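PDB 1WE1: heme oxygenase 1 from Synechocystis sp., which binds heme and, as in other heme oxygenases, opens its porphyrin ring with oxygen and reducing equivalents to give biliverdin IXalpha, carbon monoxide and free iron. Local coordinates for residues F29-E35 / I141-M146; G44-F48 / W92-I98; V49-E55 / Y105-R110; Q82-Y87 / L148-A154. All blocks are in the same frame, centred on the assembly; numbering follows the deposited sequence.

Contact 1: residues F29-E35 / I141-M146; sequences FLKGVVE and IAQNAM
Ile-141, near the end of helix 120-146, divides its two branches between two residues of helix 24-30. Its CG2 methyl lies 3.5 Å from CE2 of Phe-29, approaching the ring obliquely. The other branch carries CD1 to 3.7 Å from CD1 of Leu-30. A chi1 of -71° accounts for the division, since it places CG2 anti to the backbone N while CG1, beside that nitrogen, runs out extended. Ala-142 adds its methyl at 4.3 Å from CZ of the same phenylalanine. Beyond the helix, Val-34 crosses Met-146 at about a right angle, its CG2 3.9 Å from Met-146 SD. The side chains meet through apolar contacts, with no hydrogen bond between the segments.

The turn that ends helix 24-30 brings the following loop, with Val-34, against helix 120-146. Gly-32, with phi at 83°, is the C-prime residue of a Schellman motif, and its CA comes within 5.2 Å of Ala-145 CA. Glu-35 then takes the N-cap position of helix 36-59 and hydrogen-bonds Ser-38. Leu-30 belongs to the heme pocket and touches the bound heme, which links this packing to the active site. Tyr-39 of helix 36-59 packs on both Phe-29 and Val-34, Lys-36 touches Met-146, and helix 207-222 lies against Val-33 and Glu-35.

Contact 2: residues G44-F48 / W92-I98; sequences GNLYF and WRQEVKI
Gly-44 opens the contact by letting the CG2 methyl of Val-96 come to 3.6 Å from its CA, bringing helix 36-59 close against the irregular chain after residue 95. Next, Asn-45 crosses Ile-98 at about a right angle, its OD1 3.3 Å from Ile-98 CA; that oxygen accepts a hydrogen bond from the backbone N of Ser-99. Tyr-47, its CG set opposite the backbone N by a chi1 of 169°, turns its ring toward Trp-92 and receives it in a T-shaped stack, the edge of the indole six-membered ring meeting the tyrosine face with centroids 5.6 Å apart and planes at 87°. The tyrosine hydroxyl lies beside the indole edge and is hydrogen-bonded to Glu-81 of helix 77-88. Phe-48 meets both side chains and backbone of residues 96-98: its CE1 is 3.7 Å from Ile-98 CB, its CZ 4.1 Å from Val-96 CG1, and Lys-97 O meets the ring edge 3.5 Å from CE1. Placing carbonyl oxygen at the ring's electropositive rim is probably mildly favourable. Since no hydrogen bond spans the segments, the join rests on aromatic and aliphatic packing, with a close approach at Gly-44, while Asn-45 and Tyr-47 find polar partners elsewhere in the fold.

Contact 3: residues V49-E55 / Y105-R110; sequences VYSAMEE and YVDRVR
Helical segments 49-55 and 105-110 run in the same direction, their short axes 9.1 Å apart and only 7° from parallel, and bring the CA atoms of Val-49 and Val-106 to 5.1 Å. They belong to helices 36-59 and 100-115 of the all-helical heme oxygenase fold, where they pack side by side.

Val-49 sits over one face of the Tyr-105 ring. Its CG1 makes a CH-pi contact 3.7 Å from the ring centroid and 15° off the normal, while CG2 lies by the root of the ring, near CG. Both methyls can reach because CG1 stands anti to the backbone N of Val-49 and CG2 anti to its carbonyl carbon. The far end of the tyrosine is held by a hydrogen bond between its hydroxyl and Asn-199 of helix 182-205, and its side chain comes within about 6 Å of the heme.

Farther along, the Ala-52 methyl meets two valines, 4.2 Å from CG1 of Val-106 and as far from CG1 of Val-109. Val-109 CG1 also comes to 3.8 Å from the CA of Met-53, where the partner is helix backbone rather than a side-chain end.

A bend at chi2 (-62°) lays one face of the Arg-110 guanidinium over the Ala-52 methyl, and its NE forms a salt bridge with Glu-56. A second, looser one joins Arg-110 NH2 to OE1 of Glu-55 at 3.5 Å; the oxygen is far off the plane of the guanidinium, so the attraction is one of charge without a directed hydrogen bond.

Contact 4: residues Q82-Y87 / L148-A154; sequences QDLQFY and LHDGGTA
Asp-83 and Tyr-87 of helix 77-88 grip the backbone of the loop between helices 120-146 and 164-176, a helix-to-loop contact made of hydrogen bonds and bridging water. It lies away from the heme and ties the loop to the helix. The carboxylate binds several groups: Asp-83 OD2 accepts the Ala-154 N-H through its syn lone pair at 2.9 Å, with a bent angle of 137° at the hydrogen, and OD1 accepts the N-H of Phe-155. Each oxygen also accepts a hydrogen bond from a water. One water, 3.1 Å from Asp-83 OD2, accepts the Gly-152 N-H; the other, 2.8 Å from Asp-83 OD1, donates to the Gly-152 carbonyl. Four donors thus surround the carboxylate and probably stabilise its negative charge.

The Gly-152 carbonyl has a second partner. The Tyr-87 hydroxyl donates to Gly-152 O at 2.9 Å, at a C=O...donor angle of 116° and tilted from the carbonyl plane. Gly-152, at positive phi, has no CB to collide with Phe-86 CE2 and the Tyr-87 hydroxyl, which both close on that position. One face of the Phe-86 ring covers the peptide joining Gly-151 to Gly-152, with CD2 3.4 Å from Gly-152 CA. Having CG anti to the backbone N (chi1 174°) swings the Phe-86 ring to where its CE2 also meets Leu-148 CD1 at 3.6 Å.

Around the contact, Met-146 and Gln-143 of helix 120-146 pack on Tyr-87 and Leu-148 respectively, Asp-83 touches Val-43 of helix 36-59, and Lys-36 and Arg-40 of that helix hydrogen-bond the Tyr-87 carbonyl.

Overall arrangement
Contacts 2 and 3 share helix 36-59, using successive parts of it, with centres 13 Å apart, and they meet where Phe-48 and Ile-98 touch Val-106. Contact 4 lies 14 Å from both contact 2 and contact 1. Leu-84 makes the first junction by packing on Tyr-47, Trp-92 and Val-96; Met-146 against Tyr-87 makes the second. Contacts 1 and 3 stand 27 Å apart on opposite sides of the chain's centre. Along the sequence, contacts 2 and 3 fall between the two segments of contact 1, whereas contact 4 interleaves with all the others, and contacts 2 and 3 with each other. Such interlocked helix-helix and helix-loop contacts tie the chain into one heme-binding body.

Contact 1: residues F29-E35 / I141-M146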
# COMPACT_ATOMS: atom_id res chain seq x y z
N PHE A 29 -1.02 -14.44 -7.01
CA PHE A 29 -0.92 -14.26 -5.56
C PHE A 29 -2.17 -14.79 -4.86
O PHE A 29 -2.10 -15.51 -3.86
CB PHE A 29 -0.77 -12.77 -5.23
CG PHE A 29 -0.61 -12.49 -3.77
CD1 PHE A 29 0.65 -12.25 -3.24
CD2 PHE A 29 -1.71 -12.45 -2.93
CE1 PHE A 29 0.81 -11.99 -1.89
CE2 PHE A 29 -1.56 -12.19 -1.59
CZ PHE A 29 -0.30 -11.96 -1.06
N LEU A 30 -3.33 -14.42 -5.39
CA LEU A 30 -4.59 -14.84 -4.82
C LEU A 30 -4.75 -16.35 -4.85
O LEU A 30 -5.15 -16.94 -3.85
CB LEU A 30 -5.74 -14.15 -5.56
CG LEU A 30 -6.40 -12.97 -4.82
CD1 LEU A 30 -5.53 -12.47 -3.69
CD2 LEU A 30 -6.70 -11.86 -5.82
N LYS A 31 -4.42 -16.96 -5.98
CA LYS A 31 -4.51 -18.42 -6.10
C LYS A 31 -3.41 -19.12 -5.31
O LYS A 31 -3.15 -20.31 -5.50
CB LYS A 31 -4.45 -18.86 -7.56
CG LYS A 31 -5.75 -18.68 -8.35
CD LYS A 31 -5.80 -19.66 -9.52
CE LYS A 31 -7.16 -19.66 -10.22
NZ LYS A 31 -7.34 -18.45 -11.06
N GLY A 32 -2.74 -18.37 -4.43
CA GLY A 32 -1.71 -18.94 -3.60
C GLY A 32 -0.31 -19.09 -4.16
O GLY A 32 0.57 -19.58 -3.46
N VAL A 33 -0.08 -18.68 -5.40
CA VAL A 33 1.26 -18.80 -5.94
C VAL A 33 2.00 -17.45 -5.88
O VAL A 33 1.84 -16.57 -6.74
CB VAL A 33 1.25 -19.44 -7.37
CG1 VAL A 33 -0.08 -19.26 -8.01
CG2 VAL A 33 2.35 -18.88 -8.24
N VAL A 34 2.77 -17.29 -4.81
CA VAL A 34 3.59 -16.11 -4.56
C VAL A 34 4.94 -16.66 -4.17
O VAL A 34 5.04 -17.77 -3.63
CB VAL A 34 3.05 -15.24 -3.39
CG1 VAL A 34 2.86 -16.09 -2.16
CG2 VAL A 34 4.05 -14.13 -3.06
N GLU A 35 5.99 -15.91 -4.43
CA GLU A 35 7.30 -16.41 -4.09
C GLU A 35 8.21 -15.32 -3.54
O GLU A 35 8.29 -14.22 -4.08
CB GLU A 35 7.90 -17.10 -5.32
CG GLU A 35 9.35 -16.76 -5.65
CD GLU A 35 9.47 -15.55 -6.55
OE1 GLU A 35 8.44 -15.10 -7.09
OE2 GLU A 35 10.60 -15.06 -6.73
N ILE A 141 -3.02 -15.54 2.96
CA ILE A 141 -2.59 -16.01 1.65
C ILE A 141 -1.06 -16.01 1.53
O ILE A 141 -0.49 -16.93 0.96
CB ILE A 141 -3.18 -15.15 0.51
CG1 ILE A 141 -4.68 -15.43 0.38
CG2 ILE A 141 -2.44 -15.44 -0.79
CD1 ILE A 141 -5.38 -14.62 -0.68
N ALA A 142 -0.43 -14.97 2.06
CA ALA A 142 1.02 -14.85 2.02
C ALA A 142 1.62 -15.94 2.90
O ALA A 142 2.46 -16.73 2.44
CB ALA A 142 1.44 -13.49 2.51
N GLN A 143 1.20 -15.96 4.16
CA GLN A 143 1.66 -16.95 5.13
C GLN A 143 1.52 -18.39 4.63
O GLN A 143 2.37 -19.23 4.90
CB GLN A 143 0.86 -16.81 6.43
CG GLN A 143 1.35 -15.71 7.35
CD GLN A 143 0.45 -15.53 8.59
OE1 GLN A 143 0.83 -14.89 9.57
NE2 GLN A 143 -0.76 -16.10 8.52
N ASN A 144 0.44 -18.68 3.90
CA ASN A 144 0.24 -20.03 3.39
C ASN A 144 1.10 -20.34 2.17
O ASN A 144 1.70 -21.42 2.07
CB ASN A 144 -1.24 -20.28 3.06
CG ASN A 144 -2.07 -20.61 4.30
OD1 ASN A 144 -1.60 -21.29 5.22
ND2 ASN A 144 -3.32 -20.15 4.32
N ALA A 145 1.16 -19.39 1.24
CA ALA A 145 1.91 -19.58 0.01
C ALA A 145 3.43 -19.53 0.16
O ALA A 145 4.15 -19.91 -0.76
CB ALA A 145 1.46 -18.56 -1.00
N MET A 146 3.93 -19.07 1.31
CA MET A 146 5.37 -18.98 1.52
C MET A 146 5.83 -19.60 2.84
O MET A 146 7.03 -19.68 3.12
CB MET A 146 5.80 -17.50 1.48
CG MET A 146 5.82 -16.87 0.10
SD MET A 146 6.08 -15.06 0.11
CE MET A 146 7.67 -14.98 0.82

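Contact 2: residues G44-F48 / W92-I98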
# COMPACT_ATOMS: atom_id res chain seq x y z
N GLY A 44 10.19 -3.94 -0.71
CA GLY A 44 11.21 -2.91 -0.78
C GLY A 44 10.59 -1.63 -1.33
O GLY A 44 10.81 -0.54 -0.79
N ASN A 45 9.79 -1.74 -2.39
CA ASN A 45 9.16 -0.55 -2.94
C ASN A 45 8.21 0.13 -1.95
O ASN A 45 8.37 1.32 -1.64
CB ASN A 45 8.43 -0.88 -4.23
CG ASN A 45 9.36 -0.95 -5.43
OD1 ASN A 45 10.44 -0.34 -5.45
ND2 ASN A 45 8.94 -1.69 -6.45
N LEU A 46 7.22 -0.60 -1.44
CA LEU A 46 6.29 -0.00 -0.49
C LEU A 46 7.06 0.65 0.65
O LEU A 46 6.66 1.69 1.16
CB LEU A 46 5.33 -1.06 0.06
CG LEU A 46 4.47 -1.68 -1.03
CD1 LEU A 46 3.47 -2.65 -0.42
CD2 LEU A 46 3.74 -0.57 -1.76
N TYR A 47 8.17 0.04 1.04
CA TYR A 47 8.99 0.59 2.10
C TYR A 47 9.33 2.06 1.80
O TYR A 47 9.22 2.92 2.67
CB TYR A 47 10.28 -0.23 2.23
CG TYR A 47 11.31 0.42 3.11
CD1 TYR A 47 11.11 0.55 4.48
CD2 TYR A 47 12.47 0.96 2.56
CE1 TYR A 47 12.05 1.20 5.28
CE2 TYR A 47 13.41 1.61 3.36
CZ TYR A 47 13.19 1.73 4.70
OH TYR A 47 14.12 2.39 5.48
N PHE A 48 9.74 2.36 0.56
CA PHE A 48 10.08 3.74 0.19
C PHE A 48 8.86 4.64 0.06
O PHE A 48 8.89 5.81 0.43
CB PHE A 48 10.88 3.76 -1.11
CG PHE A 48 12.19 3.02 -1.03
CD1 PHE A 48 12.31 1.74 -1.57
CD2 PHE A 48 13.28 3.58 -0.38
CE1 PHE A 48 13.51 1.03 -1.46
CE2 PHE A 48 14.49 2.88 -0.25
CZ PHE A 48 14.60 1.60 -0.79
N TRP A 92 20.02 -5.86 5.21
CA TRP A 92 18.97 -5.33 4.34
C TRP A 92 19.12 -3.88 3.89
O TRP A 92 18.74 -3.57 2.77
CB TRP A 92 17.56 -5.53 4.95
CG TRP A 92 17.22 -4.67 6.14
CD1 TRP A 92 17.42 -4.98 7.46
CD2 TRP A 92 16.59 -3.38 6.13
NE1 TRP A 92 16.96 -3.96 8.27
CE2 TRP A 92 16.45 -2.97 7.48
CE3 TRP A 92 16.14 -2.53 5.11
CZ2 TRP A 92 15.87 -1.73 7.84
CZ3 TRP A 92 15.57 -1.29 5.47
CH2 TRP A 92 15.44 -0.91 6.82
N ARG A 93 19.66 -3.01 4.73
CA ARG A 93 19.83 -1.60 4.33
C ARG A 93 20.64 -1.56 3.05
O ARG A 93 20.46 -0.69 2.21
CB ARG A 93 20.58 -0.80 5.40
CG ARG A 93 19.76 0.01 6.42
CD ARG A 93 18.91 -0.87 7.31
NE ARG A 93 18.60 -0.30 8.64
CZ ARG A 93 17.95 0.85 8.86
NH1 ARG A 93 17.52 1.60 7.86
NH2 ARG A 93 17.69 1.22 10.09
N GLN A 94 21.54 -2.53 2.90
CA GLN A 94 22.43 -2.59 1.74
C GLN A 94 21.90 -3.38 0.55
O GLN A 94 22.38 -3.19 -0.56
CB GLN A 94 23.79 -3.17 2.15
CG GLN A 94 24.27 -2.79 3.56
CD GLN A 94 25.65 -3.36 3.89
OE1 GLN A 94 26.01 -3.49 5.06
NE2 GLN A 94 26.41 -3.71 2.86
N GLU A 95 20.92 -4.25 0.77
CA GLU A 95 20.37 -5.05 -0.32
C GLU A 95 19.07 -4.53 -0.93
O GLU A 95 18.76 -4.80 -2.09
CB GLU A 95 20.14 -6.49 0.15
CG GLU A 95 21.20 -7.48 -0.29
CD GLU A 95 22.56 -7.18 0.31
OE1 GLU A 95 22.69 -7.21 1.56
OE2 GLU A 95 23.51 -6.92 -0.47
N VAL A 96 18.30 -3.79 -0.13
CA VAL A 96 17.03 -3.27 -0.60
C VAL A 96 17.20 -2.21 -1.67
O VAL A 96 18.10 -1.38 -1.58
CB VAL A 96 16.18 -2.69 0.58
CG1 VAL A 96 16.75 -1.34 1.04
CG2 VAL A 96 14.72 -2.57 0.15
N LYS A 97 16.36 -2.26 -2.69
CA LYS A 97 16.42 -1.29 -3.77
C LYS A 97 15.00 -0.88 -4.20
O LYS A 97 14.01 -1.53 -3.86
CB LYS A 97 17.19 -1.85 -4.97
CG LYS A 97 16.35 -2.72 -5.88
CD LYS A 97 15.96 -4.02 -5.20
CE LYS A 97 14.70 -4.63 -5.82
NZ LYS A 97 14.80 -4.90 -7.29
N ILE A 98 14.91 0.21 -4.95
CA ILE A 98 13.62 0.69 -5.41
C ILE A 98 13.58 0.58 -6.93
O ILE A 98 14.56 0.86 -7.59
CB ILE A 98 13.41 2.17 -4.93
CG1 ILE A 98 12.00 2.64 -5.26
CG2 ILE A 98 14.45 3.09 -5.58
CD1 ILE A 98 11.72 4.04 -4.73

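Contact 3: residues V49-E55 / Y105-R110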
# COMPACT_ATOMS: atom_id res chain seq x y z
N VAL A 49 7.77 4.09 -0.47
CA VAL A 49 6.57 4.88 -0.64
C VAL A 49 6.02 5.30 0.71
O VAL A 49 5.68 6.46 0.91
CB VAL A 49 5.50 4.10 -1.40
CG1 VAL A 49 4.23 4.96 -1.51
CG2 VAL A 49 6.03 3.71 -2.79
N TYR A 50 5.91 4.35 1.64
CA TYR A 50 5.39 4.69 2.97
C TYR A 50 6.32 5.64 3.69
O TYR A 50 5.87 6.51 4.41
CB TYR A 50 5.18 3.44 3.81
CG TYR A 50 3.90 2.72 3.48
CD1 TYR A 50 2.69 3.06 4.12
CD2 TYR A 50 3.87 1.71 2.52
CE1 TYR A 50 1.50 2.40 3.80
CE2 TYR A 50 2.69 1.04 2.20
CZ TYR A 50 1.51 1.38 2.84
OH TYR A 50 0.37 0.69 2.54
N SER A 51 7.63 5.48 3.49
CA SER A 51 8.57 6.38 4.14
C SER A 51 8.25 7.80 3.71
O SER A 51 8.05 8.68 4.55
CB SER A 51 10.01 6.04 3.78
OG SER A 51 10.40 4.81 4.35
N ALA A 52 8.18 8.00 2.39
CA ALA A 52 7.88 9.31 1.80
C ALA A 52 6.58 9.90 2.36
O ALA A 52 6.56 11.02 2.86
CB ALA A 52 7.77 9.19 0.29
N MET A 53 5.52 9.11 2.27
CA MET A 53 4.20 9.51 2.73
C MET A 53 4.15 9.83 4.23
O MET A 53 3.60 10.84 4.62
CB MET A 53 3.22 8.40 2.38
CG MET A 53 1.79 8.59 2.78
SD MET A 53 0.79 7.40 1.85
CE MET A 53 1.67 5.84 2.17
N GLU A 54 4.73 8.97 5.06
CA GLU A 54 4.71 9.20 6.50
C GLU A 54 5.56 10.39 6.96
O GLU A 54 5.25 11.03 7.97
CB GLU A 54 5.12 7.92 7.23
CG GLU A 54 3.93 7.02 7.52
CD GLU A 54 4.21 5.55 7.33
OE1 GLU A 54 5.20 5.05 7.92
OE2 GLU A 54 3.44 4.90 6.60
N GLU A 55 6.62 10.68 6.22
CA GLU A 55 7.47 11.82 6.56
C GLU A 55 6.70 13.13 6.24
O GLU A 55 6.60 14.02 7.09
CB GLU A 55 8.75 11.76 5.74
CG GLU A 55 9.77 12.84 6.04
CD GLU A 55 11.06 12.63 5.27
OE1 GLU A 55 11.33 13.39 4.31
OE2 GLU A 55 11.82 11.69 5.62
N TYR A 105 6.29 6.37 -8.03
CA TYR A 105 5.32 6.44 -6.95
C TYR A 105 5.80 7.46 -5.92
O TYR A 105 5.11 8.43 -5.63
CB TYR A 105 5.17 5.06 -6.29
CG TYR A 105 3.86 4.86 -5.55
CD1 TYR A 105 3.20 5.93 -4.93
CD2 TYR A 105 3.31 3.59 -5.43
CE1 TYR A 105 2.01 5.73 -4.22
CE2 TYR A 105 2.12 3.37 -4.71
CZ TYR A 105 1.48 4.45 -4.11
OH TYR A 105 0.33 4.22 -3.38
N VAL A 106 7.00 7.24 -5.37
CA VAL A 106 7.59 8.13 -4.38
C VAL A 106 7.63 9.56 -4.89
O VAL A 106 7.38 10.51 -4.14
CB VAL A 106 9.05 7.71 -4.03
CG1 VAL A 106 9.79 8.85 -3.34
CG2 VAL A 106 9.03 6.49 -3.14
N ASP A 107 7.98 9.70 -6.16
CA ASP A 107 8.07 11.01 -6.81
C ASP A 107 6.74 11.75 -6.76
O ASP A 107 6.70 12.94 -6.44
CB ASP A 107 8.53 10.85 -8.27
CG ASP A 107 10.03 10.59 -8.39
OD1 ASP A 107 10.49 10.26 -9.51
OD2 ASP A 107 10.76 10.71 -7.39
N ARG A 108 5.65 11.06 -7.07
CA ARG A 108 4.34 11.68 -7.04
C ARG A 108 3.97 12.16 -5.63
O ARG A 108 3.45 13.26 -5.46
CB ARG A 108 3.27 10.72 -7.55
CG ARG A 108 1.84 11.23 -7.29
CD ARG A 108 1.60 12.56 -7.99
NE ARG A 108 1.68 12.39 -9.44
CZ ARG A 108 0.66 12.01 -10.21
NH1 ARG A 108 0.84 11.87 -11.52
NH2 ARG A 108 -0.55 11.80 -9.69
N VAL A 109 4.23 11.33 -4.62
CA VAL A 109 3.90 11.68 -3.24
C VAL A 109 4.58 13.00 -2.87
O VAL A 109 3.96 13.91 -2.34
CB VAL A 109 4.37 10.58 -2.25
CG1 VAL A 109 4.15 11.02 -0.81
CG2 VAL A 109 3.62 9.29 -2.52
N ARG A 110 5.88 13.07 -3.17
CA ARG A 110 6.68 14.24 -2.87
C ARG A 110 6.21 15.47 -3.63
O ARG A 110 6.21 16.58 -3.10
CB ARG A 110 8.15 13.95 -3.20
CG ARG A 110 8.82 13.06 -2.17
CD ARG A 110 8.83 13.77 -0.82
NE ARG A 110 9.22 12.93 0.32
CZ ARG A 110 10.35 12.23 0.39
NH1 ARG A 110 11.22 12.25 -0.61
NH2 ARG A 110 10.61 11.53 1.49

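Contact 4: residues Q82-Y87 / L148-A154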
# COMPACT_ATOMS: atom_id res chain seq x y z
N GLN A 82 10.80 -4.26 9.36
CA GLN A 82 10.87 -5.56 10.01
C GLN A 82 10.76 -6.66 8.96
O GLN A 82 11.45 -7.67 9.04
CB GLN A 82 9.76 -5.68 11.06
CG GLN A 82 10.14 -5.06 12.41
CD GLN A 82 8.98 -4.96 13.40
OE1 GLN A 82 8.14 -5.86 13.47
NE2 GLN A 82 8.95 -3.88 14.17
N ASP A 83 9.92 -6.44 7.96
CA ASP A 83 9.76 -7.42 6.90
C ASP A 83 11.01 -7.52 6.01
O ASP A 83 11.35 -8.60 5.56
CB ASP A 83 8.52 -7.10 6.07
CG ASP A 83 7.22 -7.46 6.79
OD1 ASP A 83 6.13 -7.21 6.22
OD2 ASP A 83 7.28 -7.98 7.93
N LEU A 84 11.67 -6.40 5.75
CA LEU A 84 12.87 -6.41 4.92
C LEU A 84 13.96 -7.21 5.63
O LEU A 84 14.73 -7.96 5.01
CB LEU A 84 13.36 -4.97 4.65
CG LEU A 84 12.46 -4.13 3.72
CD1 LEU A 84 12.72 -2.62 3.88
CD2 LEU A 84 12.70 -4.58 2.28
N GLN A 85 14.02 -7.03 6.95
CA GLN A 85 14.99 -7.73 7.78
C GLN A 85 14.79 -9.24 7.58
O GLN A 85 15.75 -9.98 7.41
CB GLN A 85 14.75 -7.38 9.25
CG GLN A 85 15.54 -8.22 10.23
CD GLN A 85 16.83 -7.56 10.67
OE1 GLN A 85 17.77 -7.44 9.89
NE2 GLN A 85 16.87 -7.12 11.92
N PHE A 86 13.54 -9.67 7.59
CA PHE A 86 13.19 -11.07 7.41
C PHE A 86 13.49 -11.62 6.01
O PHE A 86 14.04 -12.71 5.87
CB PHE A 86 11.71 -11.27 7.75
CG PHE A 86 11.21 -12.66 7.46
CD1 PHE A 86 11.47 -13.70 8.34
CD2 PHE A 86 10.54 -12.93 6.27
CE1 PHE A 86 11.08 -15.01 8.04
CE2 PHE A 86 10.14 -14.23 5.96
CZ PHE A 86 10.42 -15.28 6.85
N TYR A 87 13.13 -10.87 4.97
CA TYR A 87 13.36 -11.31 3.60
C TYR A 87 14.78 -11.10 3.10
O TYR A 87 15.26 -11.85 2.25
CB TYR A 87 12.39 -10.60 2.66
CG TYR A 87 10.97 -11.05 2.85
CD1 TYR A 87 10.06 -10.25 3.52
CD2 TYR A 87 10.56 -12.29 2.42
CE1 TYR A 87 8.76 -10.69 3.76
CE2 TYR A 87 9.28 -12.75 2.65
CZ TYR A 87 8.38 -11.95 3.32
OH TYR A 87 7.10 -12.41 3.54
N LEU A 148 5.16 -18.73 6.42
CA LEU A 148 5.70 -17.74 7.35
C LEU A 148 5.07 -17.93 8.73
O LEU A 148 4.37 -17.04 9.23
CB LEU A 148 5.42 -16.31 6.87
CG LEU A 148 5.97 -15.84 5.53
CD1 LEU A 148 7.35 -16.43 5.31
CD2 LEU A 148 5.04 -16.25 4.41
N HIS A 149 5.33 -19.09 9.35
CA HIS A 149 4.79 -19.40 10.67
C HIS A 149 4.79 -18.14 11.53
O HIS A 149 3.83 -17.87 12.26
CB HIS A 149 5.61 -20.50 11.34
CG HIS A 149 5.89 -21.68 10.45
ND1 HIS A 149 6.80 -21.63 9.41
CD2 HIS A 149 5.35 -22.92 10.41
CE1 HIS A 149 6.81 -22.79 8.78
NE2 HIS A 149 5.94 -23.59 9.37
N ASP A 150 5.88 -17.38 11.44
CA ASP A 150 6.02 -16.13 12.17
C ASP A 150 7.16 -15.30 11.59
O ASP A 150 8.30 -15.75 11.51
CB ASP A 150 6.29 -16.39 13.66
CG ASP A 150 5.35 -15.60 14.56
OD1 ASP A 150 5.17 -14.38 14.32
OD2 ASP A 150 4.81 -16.19 15.52
N GLY A 151 6.83 -14.08 11.17
CA GLY A 151 7.82 -13.21 10.57
C GLY A 151 7.53 -13.10 9.08
O GLY A 151 7.12 -14.08 8.45
N GLY A 152 7.73 -11.91 8.52
CA GLY A 152 7.48 -11.73 7.11
C GLY A 152 6.13 -11.11 6.79
O GLY A 152 5.84 -10.82 5.63
N THR A 153 5.31 -10.89 7.81
CA THR A 153 3.99 -10.30 7.60
C THR A 153 3.66 -9.19 8.59
O THR A 153 2.51 -8.89 8.83
CB THR A 153 2.88 -11.36 7.68
OG1 THR A 153 2.95 -12.04 8.94
CG2 THR A 153 3.02 -12.38 6.55
N ALA A 154 4.69 -8.56 9.16
CA ALA A 154 4.47 -7.49 10.11
C ALA A 154 3.67 -6.32 9.50
O ALA A 154 3.04 -5.53 10.22
CB ALA A 154 5.81 -7.00 10.64
O HOH W 1 8.93 -9.57 9.95
O HOH W 2 4.94 -8.81 4.29